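Protein Ves (Pseudomonas fluorescens, PDB 5V00) is of unknown function but is a bicupin involved in histidine utilisation, and probably binds a small ligand. Local coordinates at residues B[58-63]-B[96-101]; B[65-70]-B[118-123]. All blocks are in the same frame, centred on the assembly; numbering follows the deposited sequence.

Contact 1: residues B[58-63]-B[96-101]; sequences GGFSSF and FAFRGD
F98 reaches from strand 96-99 toward F60 of segment 58-63, and the two rings meet at F98 CZ and F60 CD2, 4.4 Å apart. CZ comes up to the edge of the F60 ring, close to its plane, so this is a loose apolar touch and not a stack. The F98 ring is put there by a chi1 of 60°, which sets CG between the backbone N and the carbonyl carbon and sends the ring inward. F60 also packs on V104, C106 and L80, F98 on I70 and V104, and both rings lie against the arginine R68.

R99 turns away from the other segment. Its NH2 donates to D101 OD2 at 2.6 Å, a salt bridge that meets the carboxylate on its anti side and ties the end of the strand to the turn after it.

At G100 the chain leaves the strand, and here the backbones hold each other. F63 N donates to G100 O over 2.8 Å and almost straight, 171° at the hydrogen, although it stands above the carbonyl plane. S62 CB also lies on this oxygen, at 3.4 Å. In return G100 CA approaches F63 O at 3.2 Å, a CA-H...O contact. A CB on G100 would run straight into F63 O, which explains why a glycine fits.

D101 adds its backbone at the margin, with N 3.8 Å from F63 O, while its OD1 makes a weak hydrogen bond to G65 N.

The loop following edge strand 58-59 of one antiparallel sheet thus meets the end of edge strand 96-99 of another, with F60 beside a bound formate, an arrangement consistent with the beta-barrel of a cupin domain, here one of the two in a bicupin.

Contact 2: residues B[65-70]-B[118-123]; sequences GYQRVI and LIYSPE. With FMT (formic acid), chain I.
L118 O is gripped from several directions: V69 N donates to it at 2.9 Å, R68 CA brings a CA-H...O contact, and water 1 adds a weak bond to L118 O, also at 2.9 Å. The same water accepts from R68 NE at 2.8 Å, in the guanidinium plane, so it bridges the side chain to the neighbouring strand. A bend at chi3 (58°) brings NE to the water and carries the guanidinium edge on to a formate: NH1 donates to O2 at 3.0 Å and NH2 to O1 at 3.0 Å, with a weaker NH2 bond to O2. The formate, probably from the crystallisation liquor, is also bound by N117 ND2. With an alanine in place of R68, the formate would probably lose its two-nitrogen grip while keeping the bond from N117 ND2, water 1 would lose its donor, and I119 CD1 its contact with the arginine CG.

L118 N returns a bond to V69 O, and Q67 and Y120 exchange a pair, the shorter being Q67 N to Y120 O at 2.8 Å. On the face shared by Q67 and Y120, Q67 CB sits over one face of the tyrosine ring, 4.0 Å from its centroid and offset toward the rim, a CH-pi contact. A chi1 of 69° on Y120 folds its ring back against this partner. On the face of R68 and I119, the I119 CG1 methylene meets Y66 CB, from the residue just before the strand, at 3.6 Å; the Y66 ring runs on past S121 to F45, whose N its OH hydrogen-bonds.

Strand 67-74 is an inner strand of an antiparallel sheet, with 113-120 along one side and 96-99 along the other; strand 47-54 follows beyond 113-120, and L129 of strand 125-132 packs on V69 and L118.

Both contacts involve the six-stranded sheet, where strand 67-74 runs between 113-120 of contact 2 and 96-99 of contact 1. Contact 2 lies nearer the centre of the chain and is a regular antiparallel strand pairing, with four backbone bonds and more than twice the buried surface. Contact 1 lies farther out, mixing buried F98 and G100 with exposed S62 and D101, and its segments come from different sheets. They interlock through G100 N and Y66 O and through F96 N and I70 O. Contact 1 has one backbone bond across it and keeps its R99-D101 salt bridge within segment 96-101; contact 2 carries the formate-binding R68, on which F60 and F98 pack.

Contact 1: residues B[58-63]-B[96-101]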
loop_
_atom_site.group_PDB
_atom_site.type_symbol
_atom_site.label_atom_id
_atom_site.label_comp_id
_atom_site.label_asym_id
_atom_site.label_seq_id
_atom_site.Cartn_x
_atom_site.Cartn_y
_atom_site.Cartn_z
ATOM N N GLY B 58 5.862 22.698 -17.836
ATOM C CA GLY B 58 5.528 23.657 -16.844
ATOM C C GLY B 58 6.280 23.434 -15.548
ATOM O O GLY B 58 7.184 22.576 -15.446
ATOM N N GLY B 59 5.869 24.171 -14.542
ATOM C CA GLY B 59 6.507 24.252 -13.251
ATOM C C GLY B 59 6.117 23.053 -12.398
ATOM O O GLY B 59 5.046 22.498 -12.533
ATOM N N PHE B 60 7.012 22.680 -11.491
ATOM C CA PHE B 60 6.707 21.644 -10.477
ATOM C C PHE B 60 6.299 22.371 -9.229
ATOM O O PHE B 60 6.851 23.438 -8.891
ATOM C CB PHE B 60 8.018 20.872 -10.145
ATOM C CG PHE B 60 8.406 19.829 -11.178
ATOM C CD1 PHE B 60 7.664 19.617 -12.354
ATOM C CD2 PHE B 60 9.532 18.987 -10.940
ATOM C CE1 PHE B 60 8.007 18.659 -13.270
ATOM C CE2 PHE B 60 9.851 17.998 -11.885
ATOM C CZ PHE B 60 9.094 17.848 -13.022
ATOM N N SER B 61 5.516 21.701 -8.390
ATOM C CA SER B 61 5.364 22.182 -7.012
ATOM C C SER B 61 6.630 22.126 -6.248
ATOM O O SER B 61 7.483 21.282 -6.497
ATOM C CB SER B 61 4.364 21.299 -6.226
ATOM O OG SER B 61 3.115 21.246 -6.840
ATOM N N SER B 62 6.714 22.968 -5.260
ATOM C CA SER B 62 7.782 22.950 -4.276
ATOM C C SER B 62 7.399 22.201 -3.004
ATOM O O SER B 62 6.233 22.062 -2.650
ATOM C CB SER B 62 8.252 24.355 -3.926
ATOM O OG SER B 62 9.000 24.869 -5.029
ATOM N N PHE B 63 8.432 21.734 -2.330
ATOM C CA PHE B 63 8.290 20.913 -1.121
ATOM C C PHE B 63 9.384 21.349 -0.252
ATOM O O PHE B 63 10.424 20.687 -0.037
ATOM C CB PHE B 63 8.379 19.409 -1.412
ATOM C CG PHE B 63 7.295 18.877 -2.253
ATOM C CD1 PHE B 63 7.416 18.817 -3.640
ATOM C CD2 PHE B 63 6.134 18.308 -1.671
ATOM C CE1 PHE B 63 6.418 18.266 -4.402
ATOM C CE2 PHE B 63 5.152 17.770 -2.433
ATOM C CZ PHE B 63 5.267 17.745 -3.810
ATOM N N PHE B 96 18.338 11.986 -10.602
ATOM C CA PHE B 96 18.661 13.443 -10.423
ATOM C C PHE B 96 18.137 13.915 -9.085
ATOM O O PHE B 96 16.905 13.815 -8.849
ATOM C CB PHE B 96 18.061 14.299 -11.552
ATOM C CG PHE B 96 18.361 15.759 -11.358
ATOM C CD1 PHE B 96 19.673 16.188 -11.281
ATOM C CD2 PHE B 96 17.354 16.654 -11.087
ATOM C CE1 PHE B 96 19.990 17.547 -11.041
ATOM C CE2 PHE B 96 17.665 17.962 -10.815
ATOM C CZ PHE B 96 18.931 18.429 -10.796
ATOM N N ALA B 97 19.046 14.367 -8.244
ATOM C CA ALA B 97 18.718 14.892 -6.930
ATOM C C ALA B 97 18.574 16.397 -6.903
ATOM O O ALA B 97 19.434 17.107 -7.438
ATOM C CB ALA B 97 19.787 14.503 -5.954
ATOM N N PHE B 98 17.534 16.894 -6.250
ATOM C CA PHE B 98 17.401 18.351 -6.002
ATOM C C PHE B 98 16.605 18.636 -4.760
ATOM O O PHE B 98 15.877 17.771 -4.263
ATOM C CB PHE B 98 16.751 19.022 -7.209
ATOM C CG PHE B 98 15.417 18.541 -7.561
ATOM C CD1 PHE B 98 15.244 17.349 -8.246
ATOM C CD2 PHE B 98 14.283 19.294 -7.277
ATOM C CE1 PHE B 98 14.007 16.940 -8.665
ATOM C CE2 PHE B 98 13.054 18.887 -7.708
ATOM C CZ PHE B 98 12.884 17.730 -8.395
ATOM N N ARG B 99 16.779 19.843 -4.254
ATOM C CA ARG B 99 16.032 20.288 -3.066
ATOM C C ARG B 99 14.622 20.627 -3.380
ATOM O O ARG B 99 14.300 21.226 -4.418
ATOM C CB ARG B 99 16.729 21.446 -2.348
ATOM C CG ARG B 99 18.163 21.213 -1.873
ATOM C CD ARG B 99 18.899 22.558 -1.642
ATOM N NE ARG B 99 18.182 23.337 -0.616
ATOM C CZ ARG B 99 18.456 23.355 0.692
ATOM N NH1 ARG B 99 19.492 22.685 1.199
ATOM N NH2 ARG B 99 17.687 24.082 1.507
ATOM N N GLY B 100 13.724 20.275 -2.439
ATOM C CA GLY B 100 12.300 20.565 -2.587
ATOM C C GLY B 100 12.047 22.132 -2.524
ATOM O O GLY B 100 11.049 22.562 -3.075
ATOM N N ASP B 101 12.978 22.839 -1.928
ATOM C CA ASP B 101 13.006 24.362 -1.763
ATOM C C ASP B 101 13.095 24.977 -3.158
ATOM O O ASP B 101 12.674 26.119 -3.387
ATOM C CB ASP B 101 14.327 24.803 -1.100
ATOM C CG ASP B 101 14.260 24.889 0.352
ATOM O OD1 ASP B 101 13.160 24.700 0.940
ATOM O OD2 ASP B 101 15.354 25.068 0.911
#

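Contact 2: residues B[65-70]-B[118-123]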
loop_
_atom_site.group_PDB
_atom_site.type_symbol
_atom_site.label_atom_id
_atom_site.label_comp_id
_atom_site.label_asym_id
_atom_site.label_seq_id
_atom_site.Cartn_x
_atom_site.Cartn_y
_atom_site.Cartn_z
ATOM N N GLY B 65 11.976 22.041 2.523
ATOM C CA GLY B 65 12.572 21.213 3.583
ATOM C C GLY B 65 12.790 19.735 3.231
ATOM O O GLY B 65 13.286 18.956 4.087
ATOM N N TYR B 66 12.312 19.304 2.071
ATOM C CA TYR B 66 12.409 17.897 1.654
ATOM C C TYR B 66 13.534 17.771 0.653
ATOM O O TYR B 66 13.885 18.744 -0.021
ATOM C CB TYR B 66 11.125 17.426 1.021
ATOM C CG TYR B 66 10.015 17.298 2.095
ATOM C CD1 TYR B 66 9.169 18.363 2.366
ATOM C CD2 TYR B 66 9.894 16.143 2.874
ATOM C CE1 TYR B 66 8.163 18.270 3.328
ATOM C CE2 TYR B 66 8.892 16.047 3.842
ATOM C CZ TYR B 66 8.072 17.134 4.085
ATOM O OH TYR B 66 7.072 17.068 5.033
ATOM N N GLN B 67 14.078 16.576 0.535
ATOM C CA GLN B 67 15.022 16.222 -0.554
ATOM C C GLN B 67 14.287 15.390 -1.584
ATOM O O GLN B 67 13.543 14.483 -1.235
ATOM C CB GLN B 67 16.214 15.437 0.008
ATOM C CG GLN B 67 17.168 14.879 -1.017
ATOM C CD GLN B 67 18.032 16.015 -1.604
ATOM O OE1 GLN B 67 18.642 16.766 -0.864
ATOM N NE2 GLN B 67 18.123 16.077 -2.920
ATOM N N ARG B 68 14.546 15.608 -2.879
ATOM C CA ARG B 68 13.932 14.835 -3.954
ATOM C C ARG B 68 14.994 14.117 -4.767
ATOM O O ARG B 68 16.122 14.612 -4.901
ATOM C CB ARG B 68 13.142 15.705 -4.885
ATOM C CG ARG B 68 12.009 16.479 -4.193
ATOM C CD ARG B 68 11.031 17.084 -5.145
ATOM N NE ARG B 68 10.391 16.123 -6.035
ATOM C CZ ARG B 68 9.469 16.383 -6.941
ATOM N NH1 ARG B 68 9.129 17.664 -7.293
ATOM N NH2 ARG B 68 9.003 15.398 -7.616
ATOM N N VAL B 69 14.652 12.912 -5.231
ATOM C CA VAL B 69 15.438 12.265 -6.254
ATOM C C VAL B 69 14.443 11.738 -7.259
ATOM O O VAL B 69 13.584 10.878 -6.956
ATOM C CB VAL B 69 16.347 11.108 -5.728
ATOM C CG1 VAL B 69 17.245 10.599 -6.884
ATOM C CG2 VAL B 69 17.171 11.561 -4.537
ATOM N N ILE B 70 14.581 12.146 -8.519
ATOM C CA ILE B 70 13.659 11.727 -9.552
ATOM C C ILE B 70 14.412 11.027 -10.697
ATOM O O ILE B 70 15.594 11.261 -10.888
ATOM C CB ILE B 70 12.796 12.901 -10.111
ATOM C CG1 ILE B 70 13.606 13.819 -11.000
ATOM C CG2 ILE B 70 12.153 13.717 -8.967
ATOM C CD1 ILE B 70 12.773 14.925 -11.585
ATOM N N LEU B 118 11.272 9.713 -5.523
ATOM C CA LEU B 118 11.490 9.634 -4.086
ATOM C C LEU B 118 11.482 11.014 -3.512
ATOM O O LEU B 118 12.203 11.926 -4.013
ATOM C CB LEU B 118 12.819 8.970 -3.767
ATOM C CG LEU B 118 13.333 9.023 -2.393
ATOM C CD1 LEU B 118 12.391 8.261 -1.472
ATOM C CD2 LEU B 118 14.718 8.474 -2.292
ATOM N N ILE B 119 10.760 11.221 -2.423
ATOM C CA ILE B 119 10.944 12.425 -1.631
ATOM C C ILE B 119 11.036 12.066 -0.160
ATOM O O ILE B 119 10.282 11.159 0.311
ATOM C CB ILE B 119 9.819 13.406 -1.909
ATOM C CG1 ILE B 119 9.980 14.699 -1.107
ATOM C CG2 ILE B 119 8.443 12.804 -1.599
ATOM C CD1 ILE B 119 9.028 15.782 -1.568
ATOM N N TYR B 120 11.956 12.691 0.550
ATOM C CA TYR B 120 12.084 12.428 2.004
ATOM C C TYR B 120 12.518 13.649 2.755
ATOM O O TYR B 120 13.144 14.549 2.190
ATOM C CB TYR B 120 13.058 11.272 2.288
ATOM C CG TYR B 120 14.499 11.574 1.982
ATOM C CD1 TYR B 120 15.039 11.420 0.699
ATOM C CD2 TYR B 120 15.331 11.993 2.961
ATOM C CE1 TYR B 120 16.328 11.834 0.413
ATOM C CE2 TYR B 120 16.662 12.288 2.730
ATOM C CZ TYR B 120 17.160 12.216 1.414
ATOM O OH TYR B 120 18.457 12.555 1.148
ATOM N N SER B 121 12.244 13.644 4.054
ATOM C CA SER B 121 12.710 14.686 5.003
ATOM C C SER B 121 14.071 14.321 5.533
ATOM O O SER B 121 14.205 13.332 6.269
ATOM C CB SER B 121 11.732 14.811 6.205
ATOM O OG SER B 121 12.372 15.501 7.220
ATOM N N PRO B 122 15.122 15.118 5.232
ATOM C CA PRO B 122 16.417 14.807 5.745
ATOM C C PRO B 122 16.548 14.934 7.266
ATOM O O PRO B 122 17.409 14.325 7.878
ATOM C CB PRO B 122 17.348 15.807 5.031
ATOM C CG PRO B 122 16.612 16.249 3.865
ATOM C CD PRO B 122 15.157 16.200 4.199
ATOM N N GLU B 123 15.667 15.729 7.859
ATOM C CA GLU B 123 15.626 15.856 9.304
ATOM C C GLU B 123 15.139 14.558 9.924
ATOM O O GLU B 123 15.606 14.209 10.984
ATOM C CB GLU B 123 14.673 17.001 9.677
ATOM C CG GLU B 123 14.539 17.286 11.150
ATOM C CD GLU B 123 13.829 18.615 11.408
ATOM O OE1 GLU B 123 13.522 18.852 12.593
ATOM O OE2 GLU B 123 13.562 19.383 10.450
HETATM C C FMT I . 6.846 16.508 -10.227
HETATM O O1 FMT I . 7.471 15.418 -10.142
HETATM O O2 FMT I . 6.749 17.315 -9.143
HETATM O O HOH W 1 10.483 13.321 -5.814
#